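Local coordinates for fiber protein (Duck adenovirus 1, PDB 6ITX) that forms the trimeric head at the C-terminal end of the viral fibre, which probably attaches the virus to host-cell receptors during entry, at residues E220-C232 / N240-T252. Residues are numbered along the deposited sequence; the frame is centred on the assembly and turned at random.
Sequences ETELPGYTRHSFC and NFTGGNLYVCPCT. With SO4 (sulfate ion), chain N.
Tyr247 is wedged among three side chains of the 220-232 segment. Glu220 lays its CG over the middle of one ring face, 3.8 Å from the centroid of the Tyr247 ring, with its carboxylate roughly stacked on that ring; the opposite face takes the aliphatic part of Arg228, whose CG sits 3.9 Å from the same centroid. The Tyr247 ring in turn points its CD2 edge at the centre of the Tyr226 ring, a T-shaped pair with planes at 87°. With both faces covered and one edge against Tyr226, the Tyr247 ring is probably restricted in rotation. Arg228 sends CG out anti to its backbone N (chi1 -160°), alongside the Tyr247 ring, then bends at chi3. Its NH1 thereby reaches O2 of the sulfate at 2.8 Å, an ion that Arg228 of both neighbouring subunits also binds; it is probably from the crystallisation liquor. On the same sheet face, Ser230 OG donates to Asn245 OD1, which also lies over a face of the Arg228 guanidinium.

On the other face, chi1 of 75° folds the Phe231 ring back across the partner strand, where it rests on Gly244, CA 4.0 Å from the Phe231 ring centroid. Backbone hydrogen bonds in both directions join Thr227 with Val248 and His229 with Leu246, holding the antiparallel register of this hairpin.

Strand 262-271 pairs with the other edge of 241-253, with backbone hydrogen bonds joining Asn245 to Val268 and Tyr247 to Val266. On the sheet face that carries Phe231 and Leu246, these two side chains pack on Ile294 of strand 288-299, and Val248 packs on Met265 of strand 262-271. Strand 226-235 pairs with strands of both other subunits, through Tyr226 and Thr227 to one and Phe231 and Cys232 to the other, carrying the sheet across the trimer interfaces.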
# COMPACT_ATOMS: atom_id res chain seq x y z
N GLU A 220 -16.39 -9.20 3.17
CA GLU A 220 -15.93 -7.82 3.00
C GLU A 220 -17.02 -6.89 2.45
O GLU A 220 -16.89 -5.67 2.61
CB GLU A 220 -14.69 -7.79 2.10
CG GLU A 220 -14.95 -8.10 0.67
CD GLU A 220 -15.00 -9.60 0.43
OE1 GLU A 220 -14.85 -10.37 1.42
OE2 GLU A 220 -15.19 -10.00 -0.75
N THR A 221 -18.08 -7.41 1.85
CA THR A 221 -19.17 -6.55 1.41
C THR A 221 -20.08 -6.11 2.55
O THR A 221 -21.02 -5.34 2.31
CB THR A 221 -20.05 -7.22 0.36
OG1 THR A 221 -20.32 -8.57 0.75
CG2 THR A 221 -19.38 -7.19 -1.00
N GLU A 222 -19.84 -6.60 3.76
CA GLU A 222 -20.64 -6.24 4.92
C GLU A 222 -19.88 -5.33 5.87
O GLU A 222 -20.44 -4.88 6.87
CB GLU A 222 -21.09 -7.51 5.66
CG GLU A 222 -21.37 -8.66 4.73
CD GLU A 222 -22.35 -9.66 5.30
OE1 GLU A 222 -21.89 -10.72 5.78
OE2 GLU A 222 -23.56 -9.37 5.26
N LEU A 223 -18.62 -5.05 5.57
CA LEU A 223 -17.84 -4.17 6.41
C LEU A 223 -18.27 -2.71 6.19
O LEU A 223 -18.60 -2.32 5.07
CB LEU A 223 -16.35 -4.35 6.12
CG LEU A 223 -15.90 -5.79 6.36
CD1 LEU A 223 -14.44 -5.96 6.01
CD2 LEU A 223 -16.14 -6.18 7.81
N PRO A 224 -18.28 -1.90 7.23
CA PRO A 224 -18.52 -0.46 7.05
C PRO A 224 -17.30 0.27 6.50
O PRO A 224 -16.80 1.22 7.08
CB PRO A 224 -18.88 -0.00 8.46
CG PRO A 224 -18.10 -0.93 9.33
CD PRO A 224 -18.07 -2.26 8.64
N GLY A 225 -16.80 -0.19 5.38
CA GLY A 225 -15.59 0.43 4.88
C GLY A 225 -14.41 -0.50 5.10
O GLY A 225 -14.36 -1.24 6.09
N TYR A 226 -13.46 -0.45 4.18
CA TYR A 226 -12.24 -1.24 4.29
C TYR A 226 -11.21 -0.66 3.35
O TYR A 226 -11.54 0.07 2.41
CB TYR A 226 -12.46 -2.73 3.99
CG TYR A 226 -12.96 -3.04 2.60
CD1 TYR A 226 -12.17 -2.79 1.47
CD2 TYR A 226 -14.22 -3.62 2.40
CE1 TYR A 226 -12.63 -3.07 0.18
CE2 TYR A 226 -14.69 -3.91 1.12
CZ TYR A 226 -13.89 -3.64 0.02
OH TYR A 226 -14.34 -3.91 -1.24
N THR A 227 -9.97 -1.02 3.60
CA THR A 227 -8.87 -0.84 2.68
C THR A 227 -8.48 -2.21 2.17
O THR A 227 -8.68 -3.22 2.85
CB THR A 227 -7.68 -0.18 3.38
OG1 THR A 227 -7.20 -1.03 4.44
CG2 THR A 227 -8.11 1.17 3.96
N ARG A 228 -7.98 -2.26 0.95
CA ARG A 228 -7.71 -3.54 0.32
C ARG A 228 -6.23 -3.65 -0.01
O ARG A 228 -5.61 -2.68 -0.44
CB ARG A 228 -8.54 -3.75 -0.94
CG ARG A 228 -8.63 -5.21 -1.30
CD ARG A 228 -9.19 -5.45 -2.66
NE ARG A 228 -8.42 -4.76 -3.67
CZ ARG A 228 -8.77 -4.73 -4.95
NH1 ARG A 228 -8.03 -4.08 -5.84
NH2 ARG A 228 -9.86 -5.37 -5.34
N HIS A 229 -5.69 -4.84 0.19
CA HIS A 229 -4.28 -5.08 -0.03
C HIS A 229 -4.12 -6.37 -0.83
O HIS A 229 -4.59 -7.43 -0.40
CB HIS A 229 -3.52 -5.12 1.30
CG HIS A 229 -3.63 -3.84 2.07
ND1 HIS A 229 -4.76 -3.49 2.80
CD2 HIS A 229 -2.80 -2.77 2.14
CE1 HIS A 229 -4.59 -2.30 3.34
NE2 HIS A 229 -3.41 -1.84 2.95
N SER A 230 -3.52 -6.26 -2.02
CA SER A 230 -3.47 -7.37 -2.95
C SER A 230 -2.16 -8.13 -2.82
O SER A 230 -1.09 -7.53 -2.65
CB SER A 230 -3.65 -6.89 -4.39
OG SER A 230 -5.01 -6.64 -4.64
N PHE A 231 -2.25 -9.45 -2.92
CA PHE A 231 -1.14 -10.35 -2.67
C PHE A 231 -1.45 -11.67 -3.37
O PHE A 231 -2.48 -11.81 -4.04
CB PHE A 231 -0.92 -10.55 -1.17
CG PHE A 231 -1.94 -11.45 -0.51
CD1 PHE A 231 -3.13 -10.92 -0.02
CD2 PHE A 231 -1.71 -12.83 -0.37
CE1 PHE A 231 -4.09 -11.74 0.61
CE2 PHE A 231 -2.66 -13.66 0.25
CZ PHE A 231 -3.85 -13.11 0.75
N CYS A 232 -0.54 -12.64 -3.20
CA CYS A 232 -0.76 -14.01 -3.62
C CYS A 232 0.01 -14.96 -2.71
O CYS A 232 1.21 -14.72 -2.46
CB CYS A 232 -0.36 -14.23 -5.08
SG CYS A 232 -1.05 -15.73 -5.83
N ASN A 240 -2.58 -24.03 -7.27
CA ASN A 240 -2.81 -23.18 -8.44
C ASN A 240 -3.45 -21.85 -8.06
O ASN A 240 -4.47 -21.44 -8.63
CB ASN A 240 -3.66 -23.88 -9.51
CG ASN A 240 -3.02 -25.17 -10.04
OD1 ASN A 240 -3.72 -26.13 -10.37
ND2 ASN A 240 -1.69 -25.20 -10.12
N PHE A 241 -2.85 -21.16 -7.09
CA PHE A 241 -3.38 -19.87 -6.67
C PHE A 241 -3.26 -18.84 -7.78
O PHE A 241 -2.29 -18.81 -8.53
CB PHE A 241 -2.66 -19.36 -5.42
CG PHE A 241 -2.87 -20.21 -4.22
CD1 PHE A 241 -4.15 -20.39 -3.70
CD2 PHE A 241 -1.80 -20.85 -3.61
CE1 PHE A 241 -4.36 -21.20 -2.57
CE2 PHE A 241 -2.01 -21.66 -2.49
CZ PHE A 241 -3.30 -21.83 -1.97
N THR A 242 -4.27 -17.96 -7.86
CA THR A 242 -4.29 -16.90 -8.85
C THR A 242 -4.29 -15.51 -8.25
O THR A 242 -4.02 -14.55 -8.98
CB THR A 242 -5.50 -17.03 -9.77
OG1 THR A 242 -6.69 -17.15 -8.96
CG2 THR A 242 -5.36 -18.25 -10.67
N GLY A 243 -4.56 -15.37 -6.96
CA GLY A 243 -4.53 -14.05 -6.35
C GLY A 243 -5.10 -14.07 -4.95
O GLY A 243 -5.60 -15.09 -4.45
N GLY A 244 -5.03 -12.91 -4.31
CA GLY A 244 -5.45 -12.80 -2.93
C GLY A 244 -5.70 -11.36 -2.57
O GLY A 244 -5.08 -10.44 -3.11
N ASN A 245 -6.64 -11.17 -1.65
CA ASN A 245 -6.93 -9.83 -1.18
C ASN A 245 -7.15 -9.85 0.32
O ASN A 245 -7.77 -10.77 0.86
CB ASN A 245 -8.12 -9.24 -1.95
CG ASN A 245 -7.69 -8.69 -3.31
OD1 ASN A 245 -6.94 -7.72 -3.38
ND2 ASN A 245 -8.12 -9.33 -4.39
N LEU A 246 -6.57 -8.86 0.99
CA LEU A 246 -6.73 -8.65 2.41
C LEU A 246 -7.58 -7.41 2.58
O LEU A 246 -7.32 -6.39 1.94
CB LEU A 246 -5.37 -8.49 3.11
CG LEU A 246 -5.36 -7.87 4.51
CD1 LEU A 246 -6.08 -8.74 5.52
CD2 LEU A 246 -3.95 -7.66 4.94
N TYR A 247 -8.62 -7.50 3.42
CA TYR A 247 -9.52 -6.38 3.66
C TYR A 247 -9.42 -6.02 5.14
O TYR A 247 -9.73 -6.85 6.00
CB TYR A 247 -10.97 -6.71 3.28
CG TYR A 247 -11.12 -7.11 1.84
CD1 TYR A 247 -10.73 -8.37 1.42
CD2 TYR A 247 -11.63 -6.22 0.88
CE1 TYR A 247 -10.84 -8.75 0.12
CE2 TYR A 247 -11.74 -6.61 -0.44
CZ TYR A 247 -11.33 -7.88 -0.81
OH TYR A 247 -11.42 -8.35 -2.11
N VAL A 248 -8.96 -4.81 5.43
CA VAL A 248 -8.75 -4.37 6.80
C VAL A 248 -9.89 -3.45 7.18
O VAL A 248 -10.24 -2.53 6.43
CB VAL A 248 -7.40 -3.67 6.97
CG1 VAL A 248 -7.25 -3.19 8.39
CG2 VAL A 248 -6.26 -4.58 6.57
N CYS A 249 -10.44 -3.68 8.34
CA CYS A 249 -11.53 -2.89 8.86
C CYS A 249 -11.51 -3.05 10.37
O CYS A 249 -11.59 -4.19 10.87
CB CYS A 249 -12.87 -3.33 8.30
SG CYS A 249 -14.19 -2.40 9.06
N PRO A 250 -11.39 -1.96 11.12
CA PRO A 250 -11.43 -2.07 12.58
C PRO A 250 -12.76 -2.64 13.05
O PRO A 250 -13.78 -2.60 12.36
CB PRO A 250 -11.21 -0.63 13.04
CG PRO A 250 -10.32 -0.08 11.97
CD PRO A 250 -10.92 -0.63 10.70
N CYS A 251 -12.73 -3.21 14.25
CA CYS A 251 -13.89 -3.92 14.78
C CYS A 251 -14.00 -3.73 16.28
O CYS A 251 -13.04 -3.37 16.97
CB CYS A 251 -13.81 -5.41 14.48
SG CYS A 251 -12.33 -6.06 15.25
N THR A 252 -15.20 -4.03 16.78
CA THR A 252 -15.51 -4.08 18.19
C THR A 252 -16.32 -5.34 18.46
O THR A 252 -17.14 -5.75 17.62
CB THR A 252 -16.27 -2.83 18.64
OG1 THR A 252 -16.13 -2.69 20.06
CG2 THR A 252 -17.75 -2.91 18.29
S SO4 N . -7.91 -5.35 -9.71
O1 SO4 N . -6.75 -5.54 -10.62
O2 SO4 N . -7.45 -4.69 -8.48
O3 SO4 N . -8.90 -4.49 -10.37
O4 SO4 N . -8.49 -6.64 -9.30